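Local coordinates for tegumental protein 20.8 kDa (PDB 5X2D) that probably binds calcium as a tegumental-allergen-like protein of a liver fluke, the present chain being its dynein light chain-like domain, at residues Ile27-Gly32 with Glu44-Phe49. Residues are numbered along the deposited sequence; the frame is centred on the assembly and turned at random.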
# COMPACT_ATOMS: atom_id res chain seq x y z
N ILE A 27 12.49 9.84 11.47
CA ILE A 27 13.06 11.05 10.89
C ILE A 27 14.59 11.06 10.81
O ILE A 27 15.14 11.54 9.82
CB ILE A 27 12.61 12.31 11.66
CG1 ILE A 27 11.10 12.39 11.71
CG2 ILE A 27 13.05 13.55 10.95
CD1 ILE A 27 10.61 13.35 12.73
N PRO A 28 15.29 10.54 11.84
CA PRO A 28 16.74 10.53 11.61
C PRO A 28 17.23 9.56 10.52
O PRO A 28 18.06 9.97 9.71
CB PRO A 28 17.30 10.13 12.98
CG PRO A 28 16.17 9.47 13.69
CD PRO A 28 14.95 10.20 13.23
N ILE A 29 16.75 8.32 10.48
CA ILE A 29 17.33 7.36 9.54
C ILE A 29 16.62 7.26 8.18
O ILE A 29 17.17 6.67 7.24
CB ILE A 29 17.41 5.95 10.16
CG1 ILE A 29 16.05 5.47 10.65
CG2 ILE A 29 18.38 5.95 11.33
CD1 ILE A 29 16.00 3.99 10.97
N ALA A 30 15.41 7.81 8.06
CA ALA A 30 14.63 7.68 6.82
C ALA A 30 15.14 8.51 5.63
O ALA A 30 15.35 7.97 4.55
CB ALA A 30 13.15 7.99 7.10
N PRO A 31 15.34 9.84 5.81
CA PRO A 31 15.79 10.66 4.68
C PRO A 31 17.18 10.32 4.12
O PRO A 31 17.52 10.75 3.01
CB PRO A 31 15.82 12.08 5.26
CG PRO A 31 15.88 11.89 6.73
CD PRO A 31 15.09 10.66 7.00
N GLY A 32 17.97 9.56 4.87
CA GLY A 32 19.28 9.15 4.40
C GLY A 32 19.22 8.17 3.26
O GLY A 32 20.10 8.15 2.40
N GLU A 44 12.35 -2.59 6.49
CA GLU A 44 12.56 -3.71 7.39
C GLU A 44 13.04 -3.31 8.79
O GLU A 44 12.50 -3.84 9.76
CB GLU A 44 13.54 -4.73 6.77
CG GLU A 44 12.89 -5.65 5.72
CD GLU A 44 11.88 -6.62 6.32
OE1 GLU A 44 11.89 -6.79 7.56
OE2 GLU A 44 11.06 -7.22 5.57
N ASN A 45 13.97 -2.36 8.94
CA ASN A 45 14.30 -1.98 10.32
C ASN A 45 13.25 -1.02 10.90
O ASN A 45 13.27 -0.76 12.10
CB ASN A 45 15.70 -1.35 10.51
CG ASN A 45 16.07 -0.33 9.45
OD1 ASN A 45 16.72 -0.64 8.47
ND2 ASN A 45 15.63 0.89 9.64
N LEU A 46 12.34 -0.51 10.06
CA LEU A 46 11.17 0.19 10.58
C LEU A 46 10.11 -0.80 11.09
O LEU A 46 9.56 -0.63 12.19
CB LEU A 46 10.56 1.12 9.51
CG LEU A 46 11.28 2.46 9.25
CD1 LEU A 46 10.42 3.37 8.40
CD2 LEU A 46 11.68 3.15 10.56
N LYS A 47 9.82 -1.81 10.28
CA LYS A 47 8.96 -2.91 10.69
C LYS A 47 9.49 -3.50 11.98
O LYS A 47 8.75 -3.67 12.96
CB LYS A 47 8.89 -4.02 9.62
CG LYS A 47 7.99 -5.20 10.02
CD LYS A 47 8.63 -6.56 9.67
CE LYS A 47 7.60 -7.61 9.23
NZ LYS A 47 6.44 -7.76 10.15
N SER A 48 10.77 -3.82 11.98
CA SER A 48 11.39 -4.47 13.12
C SER A 48 11.39 -3.56 14.33
O SER A 48 11.47 -4.03 15.46
CB SER A 48 12.81 -4.92 12.78
OG SER A 48 13.42 -5.51 13.90
N PHE A 49 11.29 -2.24 14.10
CA PHE A 49 11.12 -1.29 15.20
C PHE A 49 9.74 -1.38 15.82
O PHE A 49 9.60 -1.41 17.05
CB PHE A 49 11.32 0.15 14.74
CG PHE A 49 10.89 1.17 15.77
CD1 PHE A 49 11.72 1.49 16.83
CD2 PHE A 49 9.64 1.78 15.68
CE1 PHE A 49 11.33 2.43 17.79
CE2 PHE A 49 9.24 2.73 16.64
CZ PHE A 49 10.08 3.05 17.69
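Ile29 reaches across from the end of helix 16-29 to Asn45 and Leu46 on helix 36-54, and it supplies most of what segment 27-32 brings to the contact, a spare example of helix packing through one apolar branch. Its CB faces the other helix, and with CG1 set between the backbone N and the carbonyl carbon (chi1 55°) and the chain then extended, CD1 becomes the leading atom. That methyl, Ile29 CD1, lies against the amide end of Asn45, the two side chains running past each other in opposite directions; a methyl against an amide is a van der Waals touch whichever way the amide is turned. On the buried side Leu46 CD2 meets Ile29 CD1 at 4.4 Å, while the amide end of Asn45 lies on the side toward solvent. The interface thus passes from the buried Leu46 to the exposed Ile29, with Asn45 partly exposed, burying just 101 Å² in all. Beneath it lies the antiparallel sheet of this dynein light chain-like domain: Leu46 also packs on Thr26 of helix 16-29, on Val60 of strand 58-63 and on Phe90 of strand 87-92, while Ala30 rests on Tyr88 of strand 87-92.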